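Local coordinates for protein bifunctional endo-1,4-beta-xylanase A (Neocallimastix patriciarum, PDB 2VG9) that hydrolyses internal beta-1,4-xylosidic bonds of xylan as a family 11 glycoside hydrolase, here in a loop-swap mutant form, at residues V48-F53 with E199-S204; S88-L93 with V119-D124. All coordinates share one frame; numbering follows the deposited sequence.

Contact 1: V48-F53 with E199-S204; sequences VNRGNF and EGWQSS
Asn-52 and Phe-53 pair antiparallel with Trp-201 and Gly-200, Phe-53 and Gly-200 being the hydrogen-bonded pair: Phe-53 N donates to Gly-200 O at 2.9 Å, and Gly-200 N returns the bond to Phe-53 O. Beyond it, where segment 199-204 turns its corner, Gln-202 N donates to Gly-51 O at 2.7 Å. The same oxygen also takes a CA-H...O contact from Trp-201. Residues 48-51 form a type II turn, closed by Gly-51 N on Val-48 O, and the side chain of Gln-202 runs alongside it, with CG 3.2 Å from Val-48 O. The contact lies at one end of the beta jelly roll of family 11 xylanases, where strand 52-60 runs between strands 19-26 and 190-200; after the corner the chain continues as strand 203-216 in the other sheet.

Trp-201 carries most of the side-chain contact. With CG anti to the backbone N (chi1 174°), its indole reaches across toward the turn. One face of the indole lies against the turn backbone, with Arg-50 C over it toward the rim and Gln-202 CG on the same side, while the rim itself meets the side chains of Arg-50 and Asn-52. CH2 points at the centre of one guanidinium face, 3.7 Å from Arg-50 CZ; with the two planes 76° apart, the indole presents its rim to the arginine and the groups do not stack flat. The bend of the arginine chain at chi3 brings the guanidinium back to this rim. Asn-52 meets the indole at another point of its edge, CG lying 3.6 Å from Trp-201 CE3 with the amide steeply inclined to the ring. Phe-53 points to the other side of the sheet, where its ring stacks with that of Trp-44.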
ATOM      1  N   VAL A  48     -16.626   9.035  -9.481  1.00 16.39           N
ATOM      2  CA  VAL A  48     -17.616   9.989  -8.979  1.00 16.89           C
ATOM      3  C   VAL A  48     -16.903  10.943  -8.009  1.00 17.60           C
ATOM      4  O   VAL A  48     -15.846  10.598  -7.449  1.00 16.03           O
ATOM      5  CB  VAL A  48     -18.783   9.251  -8.247  1.00 17.81           C
ATOM      6  CG1 VAL A  48     -19.615   8.393  -9.231  1.00 18.75           C
ATOM      7  CG2 VAL A  48     -18.282   8.410  -7.050  1.00 17.01           C
ATOM      8  N   ASN A  49     -17.453  12.149  -7.815  1.00 18.15           N
ATOM      9  CA  ASN A  49     -16.888  13.089  -6.879  1.00 19.32           C
ATOM     10  C   ASN A  49     -16.587  12.415  -5.541  1.00 19.12           C
ATOM     11  O   ASN A  49     -17.442  11.730  -4.990  1.00 19.68           O
ATOM     12  CB  ASN A  49     -17.818  14.291  -6.637  1.00 20.04           C
ATOM     13  CG  ASN A  49     -17.176  15.325  -5.714  1.00 22.59           C
ATOM     14  OD1 ASN A  49     -16.107  15.840  -6.008  1.00 26.70           O
ATOM     15  ND2 ASN A  49     -17.792  15.572  -4.560  1.00 27.10           N
ATOM     16  N   ARG A  50     -15.371  12.618  -5.034  1.00 18.49           N
ATOM     17  CA  ARG A  50     -14.886  11.995  -3.803  1.00 18.00           C
ATOM     18  C   ARG A  50     -14.994  10.465  -3.728  1.00 16.54           C
ATOM     19  O   ARG A  50     -14.868   9.886  -2.631  1.00 14.84           O
ATOM     20  CB  ARG A  50     -15.487  12.665  -2.552  1.00 19.67           C
ATOM     21  CG  ARG A  50     -15.103  14.158  -2.448  1.00 23.59           C
ATOM     22  CD  ARG A  50     -15.249  14.726  -1.042  1.00 32.57           C
ATOM     23  NE  ARG A  50     -14.233  14.223  -0.102  1.00 37.61           N
ATOM     24  CZ  ARG A  50     -12.994  14.702   0.039  1.00 39.12           C
ATOM     25  NH1 ARG A  50     -12.547  15.706  -0.732  1.00 40.23           N
ATOM     26  NH2 ARG A  50     -12.185  14.159   0.944  1.00 38.91           N
ATOM     27  N   GLY A  51     -15.196   9.810  -4.880  1.00 14.72           N
ATOM     28  CA  GLY A  51     -15.124   8.344  -4.938  1.00 13.85           C
ATOM     29  C   GLY A  51     -13.767   7.856  -4.459  1.00 13.28           C
ATOM     30  O   GLY A  51     -12.719   8.366  -4.889  1.00 13.26           O
ATOM     31  N   ASN A  52     -13.775   6.858  -3.577  1.00 13.29           N
ATOM     32  CA  ASN A  52     -12.552   6.335  -2.971  1.00 13.51           C
ATOM     33  C   ASN A  52     -12.656   4.814  -2.763  1.00 13.13           C
ATOM     34  O   ASN A  52     -13.673   4.313  -2.249  1.00 12.87           O
ATOM     35  CB  ASN A  52     -12.253   7.087  -1.651  1.00 14.39           C
ATOM     36  CG  ASN A  52     -10.805   6.965  -1.202  1.00 16.16           C
ATOM     37  OD1 ASN A  52      -9.957   6.393  -1.901  1.00 18.97           O
ATOM     38  ND2 ASN A  52     -10.506   7.529  -0.023  1.00 19.62           N
ATOM     39  N   PHE A  53     -11.623   4.083  -3.192  1.00 12.70           N
ATOM     40  CA  PHE A  53     -11.618   2.607  -3.190  1.00 12.98           C
ATOM     41  C   PHE A  53     -10.237   2.105  -2.822  1.00 13.59           C
ATOM     42  O   PHE A  53      -9.215   2.691  -3.243  1.00 13.58           O
ATOM     43  CB  PHE A  53     -11.971   2.057  -4.593  1.00 12.22           C
ATOM     44  CG  PHE A  53     -11.936   0.552  -4.707  1.00 12.15           C
ATOM     45  CD1 PHE A  53     -13.040  -0.215  -4.327  1.00 12.21           C
ATOM     46  CD2 PHE A  53     -10.809  -0.106  -5.204  1.00 11.33           C
ATOM     47  CE1 PHE A  53     -13.017  -1.602  -4.444  1.00 12.13           C
ATOM     48  CE2 PHE A  53     -10.773  -1.506  -5.316  1.00 10.75           C
ATOM     49  CZ  PHE A  53     -11.893  -2.249  -4.942  1.00  9.27           C
ATOM     50  N   GLU A 199      -5.270   1.137  -5.015  1.00 11.84           N
ATOM     51  CA  GLU A 199      -6.269   2.136  -4.601  1.00 13.82           C
ATOM     52  C   GLU A 199      -6.622   3.113  -5.725  1.00 12.72           C
ATOM     53  O   GLU A 199      -5.803   3.344  -6.636  1.00 13.20           O
ATOM     54  CB  GLU A 199      -5.877   2.865  -3.303  1.00 13.41           C
ATOM     55  CG  GLU A 199      -4.504   3.552  -3.322  1.00 17.64           C
ATOM     56  CD  GLU A 199      -4.067   4.061  -1.934  1.00 18.74           C
ATOM     57  OE1 GLU A 199      -3.892   5.286  -1.761  1.00 27.17           O
ATOM     58  OE2 GLU A 199      -3.944   3.259  -0.994  1.00 23.47           O
ATOM     59  N   GLY A 200      -7.824   3.691  -5.633  1.00 12.09           N
ATOM     60  CA  GLY A 200      -8.353   4.581  -6.643  1.00 11.79           C
ATOM     61  C   GLY A 200      -9.150   5.724  -6.033  1.00 12.60           C
ATOM     62  O   GLY A 200      -9.968   5.505  -5.124  1.00 13.46           O
ATOM     63  N   TRP A 201      -8.892   6.936  -6.524  1.00 10.96           N
ATOM     64  CA  TRP A 201      -9.611   8.133  -6.134  1.00 11.79           C
ATOM     65  C   TRP A 201     -10.309   8.695  -7.366  1.00 11.36           C
ATOM     66  O   TRP A 201      -9.639   8.992  -8.371  1.00 10.55           O
ATOM     67  CB  TRP A 201      -8.645   9.172  -5.595  1.00 11.54           C
ATOM     68  CG  TRP A 201      -9.282  10.512  -5.289  1.00 13.11           C
ATOM     69  CD1 TRP A 201      -9.183  11.680  -6.025  1.00 14.19           C
ATOM     70  CD2 TRP A 201     -10.075  10.831  -4.146  1.00 14.62           C
ATOM     71  NE1 TRP A 201      -9.888  12.692  -5.408  1.00 12.70           N
ATOM     72  CE2 TRP A 201     -10.429  12.202  -4.246  1.00 15.96           C
ATOM     73  CE3 TRP A 201     -10.495  10.102  -3.024  1.00 14.84           C
ATOM     74  CZ2 TRP A 201     -11.220  12.836  -3.290  1.00 15.80           C
ATOM     75  CZ3 TRP A 201     -11.273  10.738  -2.069  1.00 13.71           C
ATOM     76  CH2 TRP A 201     -11.624  12.097  -2.207  1.00 15.01           C
ATOM     77  N   GLN A 202     -11.638   8.807  -7.310  1.00 10.74           N
ATOM     78  CA  GLN A 202     -12.422   9.362  -8.434  1.00 10.58           C
ATOM     79  C   GLN A 202     -12.044   8.652  -9.757  1.00 10.55           C
ATOM     80  O   GLN A 202     -11.914   9.268 -10.812  1.00 10.77           O
ATOM     81  CB  GLN A 202     -12.272  10.905  -8.518  1.00 10.46           C
ATOM     82  CG  GLN A 202     -12.828  11.629  -7.279  1.00 10.02           C
ATOM     83  CD  GLN A 202     -12.659  13.151  -7.291  1.00 11.94           C
ATOM     84  OE1 GLN A 202     -12.028  13.748  -8.196  1.00 14.09           O
ATOM     85  NE2 GLN A 202     -13.204  13.793  -6.272  1.00  7.65           N
ATOM     86  N   SER A 203     -11.883   7.340  -9.681  1.00 10.00           N
ATOM     87  CA  SER A 203     -11.516   6.527 -10.834  1.00 10.53           C
ATOM     88  C   SER A 203     -12.224   5.185 -10.825  1.00 10.38           C
ATOM     89  O   SER A 203     -12.863   4.811  -9.829  1.00 10.55           O
ATOM     90  CB  SER A 203      -9.984   6.286 -10.872  1.00 10.80           C
ATOM     91  OG  SER A 203      -9.572   5.514  -9.750  1.00 11.13           O
ATOM     92  N   SER A 204     -12.080   4.467 -11.935  1.00  9.87           N
ATOM     93  CA  SER A 204     -12.488   3.073 -12.064  1.00 10.98           C
ATOM     94  C   SER A 204     -11.334   2.292 -12.662  1.00 11.51           C
ATOM     95  O   SER A 204     -10.536   2.850 -13.420  1.00 11.54           O
ATOM     96  CB  SER A 204     -13.721   2.988 -12.972  1.00 11.34           C
ATOM     97  OG  SER A 204     -14.763   3.768 -12.389  1.00 12.83           O
TER

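Contact 2: S88-L93 with V119-D124; sequences SGNSRL and VDWVPD. With CD (cadmium ion), chain B; ACT (acetate ion), chain D.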
ATOM      1  N   SER A  88     -11.401  13.323 -13.097  1.00 12.36           N
ATOM      2  CA  SER A  88     -10.269  13.990 -12.445  1.00 13.85           C
ATOM      3  C   SER A  88      -9.699  13.107 -11.334  1.00 13.05           C
ATOM      4  O   SER A  88      -9.477  13.554 -10.195  1.00 13.89           O
ATOM      5  CB  SER A  88     -10.679  15.359 -11.872  1.00 14.09           C
ATOM      6  OG  SER A  88     -10.914  16.248 -12.940  1.00 17.21           O
ATOM      7  N   GLY A  89      -9.481  11.845 -11.656  1.00 12.79           N
ATOM      8  CA  GLY A  89      -9.107  10.884 -10.627  1.00 11.49           C
ATOM      9  C   GLY A  89      -7.737  10.266 -10.840  1.00 10.54           C
ATOM     10  O   GLY A  89      -6.928  10.755 -11.633  1.00  9.80           O
ATOM     11  N   ASN A  90      -7.456   9.211 -10.075  1.00  9.27           N
ATOM     12  CA  ASN A  90      -6.146   8.592 -10.111  1.00  9.43           C
ATOM     13  C   ASN A  90      -6.186   7.237  -9.418  1.00  9.45           C
ATOM     14  O   ASN A  90      -7.211   6.831  -8.850  1.00  8.67           O
ATOM     15  CB  ASN A  90      -5.114   9.520  -9.467  1.00  9.59           C
ATOM     16  CG  ASN A  90      -5.451   9.879  -8.033  1.00 11.87           C
ATOM     17  OD1 ASN A  90      -5.251   9.073  -7.133  1.00  9.06           O
ATOM     18  ND2 ASN A  90      -5.915  11.126  -7.812  1.00 14.95           N
ATOM     19  N   SER A  91      -5.091   6.508  -9.521  1.00  9.04           N
ATOM     20  CA  SER A  91      -4.985   5.255  -8.814  1.00  9.25           C
ATOM     21  C   SER A  91      -3.511   4.896  -8.714  1.00  9.44           C
ATOM     22  O   SER A  91      -2.653   5.513  -9.367  1.00  9.38           O
ATOM     23  CB  SER A  91      -5.823   4.145  -9.483  1.00  9.13           C
ATOM     24  OG  SER A  91      -5.433   3.932 -10.814  1.00 10.53           O
ATOM     25  N   ARG A  92      -3.215   3.912  -7.873  1.00  9.04           N
ATOM     26  CA  ARG A  92      -1.860   3.452  -7.715  1.00  8.66           C
ATOM     27  C   ARG A  92      -1.841   1.978  -7.360  1.00  8.77           C
ATOM     28  O   ARG A  92      -2.794   1.442  -6.758  1.00  8.32           O
ATOM     29  CB  ARG A  92      -1.173   4.244  -6.610  1.00 10.17           C
ATOM     30  CG  ARG A  92      -1.679   3.911  -5.203  1.00 12.77           C
ATOM     31  CD  ARG A  92      -1.026   4.834  -4.179  1.00 17.19           C
ATOM     32  NE  ARG A  92      -1.637   6.149  -4.287  1.00 18.87           N
ATOM     33  CZ  ARG A  92      -1.573   7.111  -3.369  1.00 20.97           C
ATOM     34  NH1 ARG A  92      -0.898   6.948  -2.232  1.00 21.07           N
ATOM     35  NH2 ARG A  92      -2.185   8.256  -3.608  1.00 19.16           N
ATOM     36  N   LEU A  93      -0.742   1.335  -7.734  1.00  8.03           N
ATOM     37  CA  LEU A  93      -0.416  -0.018  -7.284  1.00  8.70           C
ATOM     38  C   LEU A  93       0.897   0.090  -6.487  1.00  9.15           C
ATOM     39  O   LEU A  93       1.939   0.541  -7.018  1.00  8.94           O
ATOM     40  CB  LEU A  93      -0.222  -0.931  -8.495  1.00  8.41           C
ATOM     41  CG  LEU A  93       0.106  -2.414  -8.304  1.00  9.12           C
ATOM     42  CD1 LEU A  93      -1.038  -3.117  -7.623  1.00  9.13           C
ATOM     43  CD2 LEU A  93       0.433  -3.045  -9.697  1.00  8.72           C
ATOM     44  N   VAL A 119      -1.703   5.939 -12.037  1.00  8.02           N
ATOM     45  CA  VAL A 119      -2.312   6.546 -13.209  1.00  8.68           C
ATOM     46  C   VAL A 119      -2.808   7.948 -12.867  1.00  9.96           C
ATOM     47  O   VAL A 119      -3.434   8.147 -11.812  1.00  8.71           O
ATOM     48  CB  VAL A 119      -3.433   5.678 -13.809  1.00  7.39           C
ATOM     49  CG1 VAL A 119      -4.089   6.391 -15.039  1.00  7.01           C
ATOM     50  CG2 VAL A 119      -2.874   4.269 -14.195  1.00  5.88           C
ATOM     51  N   ASP A 120      -2.435   8.906 -13.743  1.00  9.97           N
ATOM     52  CA  ASP A 120      -2.882  10.325 -13.740  1.00 11.44           C
ATOM     53  C   ASP A 120      -2.255  11.203 -12.662  1.00 12.17           C
ATOM     54  O   ASP A 120      -1.991  12.383 -12.888  1.00 12.28           O
ATOM     55  CB  ASP A 120      -4.412  10.463 -13.661  1.00 10.79           C
ATOM     56  CG  ASP A 120      -5.112  10.006 -14.916  1.00  8.85           C
ATOM     57  OD1 ASP A 120      -4.528  10.035 -16.005  1.00  8.21           O
ATOM     58  OD2 ASP A 120      -6.272   9.594 -14.813  1.00  7.84           O
ATOM     59  N   TRP A 121      -2.036  10.638 -11.484  1.00 11.99           N
ATOM     60  CA  TRP A 121      -1.510  11.426 -10.361  1.00 12.63           C
ATOM     61  C   TRP A 121      -0.901  10.521  -9.318  1.00 11.96           C
ATOM     62  O   TRP A 121      -1.418   9.435  -9.036  1.00 12.83           O
ATOM     63  CB  TRP A 121      -2.633  12.251  -9.705  1.00 13.06           C
ATOM     64  CG  TRP A 121      -2.187  13.158  -8.579  1.00 14.45           C
ATOM     65  CD1 TRP A 121      -1.730  14.457  -8.691  1.00 16.90           C
ATOM     66  CD2 TRP A 121      -2.189  12.856  -7.181  1.00 15.68           C
ATOM     67  NE1 TRP A 121      -1.446  14.962  -7.445  1.00 16.52           N
ATOM     68  CE2 TRP A 121      -1.713  14.001  -6.502  1.00 17.71           C
ATOM     69  CE3 TRP A 121      -2.546  11.722  -6.429  1.00 18.42           C
ATOM     70  CZ2 TRP A 121      -1.584  14.043  -5.114  1.00 17.23           C
ATOM     71  CZ3 TRP A 121      -2.409  11.766  -5.050  1.00 17.28           C
ATOM     72  CH2 TRP A 121      -1.928  12.916  -4.409  1.00 17.14           C
ATOM     73  N   VAL A 122       0.185  10.997  -8.728  1.00 12.21           N
ATOM     74  CA  VAL A 122       0.860  10.292  -7.627  1.00 12.27           C
ATOM     75  C   VAL A 122       1.312  11.409  -6.680  1.00 12.77           C
ATOM     76  O   VAL A 122       1.536  12.533  -7.151  1.00 11.19           O
ATOM     77  CB  VAL A 122       2.055   9.449  -8.182  1.00 13.24           C
ATOM     78  CG1 VAL A 122       3.175  10.359  -8.740  1.00 11.43           C
ATOM     79  CG2 VAL A 122       2.630   8.478  -7.143  1.00 11.80           C
ATOM     80  N   PRO A 123       1.336  11.134  -5.343  1.00 13.07           N
ATOM     81  CA  PRO A 123       1.953  12.039  -4.388  1.00 13.79           C
ATOM     82  C   PRO A 123       3.396  12.415  -4.740  1.00 14.35           C
ATOM     83  O   PRO A 123       4.127  11.618  -5.337  1.00 13.08           O
ATOM     84  CB  PRO A 123       1.925  11.240  -3.063  1.00 14.13           C
ATOM     85  CG  PRO A 123       0.798  10.321  -3.215  1.00 14.37           C
ATOM     86  CD  PRO A 123       0.723   9.963  -4.672  1.00 12.36           C
ATOM     87  N   ASP A 124       3.766  13.645  -4.366  1.00 15.35           N
ATOM     88  CA  ASP A 124       5.081  14.167  -4.640  1.00 16.82           C
ATOM     89  C   ASP A 124       5.421  15.285  -3.645  1.00 17.26           C
ATOM     90  O   ASP A 124       4.534  15.939  -3.073  1.00 17.21           O
ATOM     91  CB  ASP A 124       5.147  14.658  -6.095  1.00 17.49           C
ATOM     92  CG  ASP A 124       6.557  14.906  -6.576  1.00 19.04           C
ATOM     93  OD1 ASP A 124       7.505  14.200  -6.152  1.00 20.25           O
ATOM     94  OD2 ASP A 124       6.705  15.806  -7.426  1.00 23.20           O
TER
HETATM   95 CD    CD B1218      -6.213   9.147 -17.258  1.00 11.86          CD
HETATM   96  C   ACT D1220      -5.788  14.580  -5.592  1.00 45.70           C
HETATM   97  O   ACT D1220      -5.639  15.332  -4.587  1.00 45.89           O
HETATM   98  OXT ACT D1220      -6.072  13.379  -5.349  1.00 45.42           O
HETATM   99  CH3 ACT D1220      -5.632  15.077  -7.002  1.00 45.14           C
HETATM  100  O   HOH W   1      -2.234   7.860  -6.763  1.00 20.91           O
HETATM  101  O   HOH W   2      -7.581   7.137 -16.970  1.00  4.24           O
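Asn-90 runs alongside Trp-121 where the loop after strand 117-119 folds over strand 89-100 of the jelly roll. The asparagine CB is 3.7 Å from Trp-121 CB, and its ND2 lies equally close to CE3, obliquely to the indole, with amide and ring planes 42° apart. A chi1 of 58° tucks the Asn-90 amide back over its own backbone, between N and C, and holds it beside the tryptophan. Its ND2 donates a weak hydrogen bond to an acetate, probably from the crystallisation liquor, whose methyl lies over the centre of one indole face; Pro-123 N lies off-centre over the opposite face. On the other side of the amide, OD1 accepts from a water that also donates to Trp-121 O and accepts from Arg-92 NE, joining strand and loop. Replacing Asn-90 by an alanine would probably deprive this water of one of its acceptors and leave a gap beside the indole, making Trp-121 freer to shift.

The guanidinium of Arg-92 is covered on one face by Pro-123, CD lying 3.5 Å from NH2, while NH2 itself meets the rim of the indole at CZ3. Behind these side chains, Ser-91 and Val-119 form an antiparallel hydrogen-bonded pair. Val-119 N donates to Ser-91 O at 2.9 Å, and Ser-91 N returns a longer bond to Val-119 O, 3.3 Å. Ser-91 OG turns to Gln-83 and Tyr-81 of strand 73-86 in the other sheet. At the outer end, Asp-120 rests CB against Gly-89 O, and its OD2 is hydrogen-bonded to Ser-86 OG. A cadmium ion, which also binds a water, is chelated by both Asp-120 carboxylate oxygens, OD1 at 2.3 Å and OD2 at 2.5 Å.

How the contacts relate
Both contacts hold the same curved sheet, since strand 190-200 of contact 1 and strand 89-100 of contact 2 are neighbours in it. Trp-201 O accepts from Asn-90 N, and Ser-203 OG is hydrogen-bonded to Asn-90 O, tying the corner of one to the strand of the other. Contact 2 is nested within the chain loop that contact 1 closes. Contact 1 is partly buried, relying on backbone pairing and an arginine-tryptophan packing around an outlying turn. Contact 2 is the more buried overall, although its loop residues Asp-120 and Trp-121 are exposed; there a bridging water, an arginine covered by proline, and a metal-binding carboxylate accompany a single strand pair.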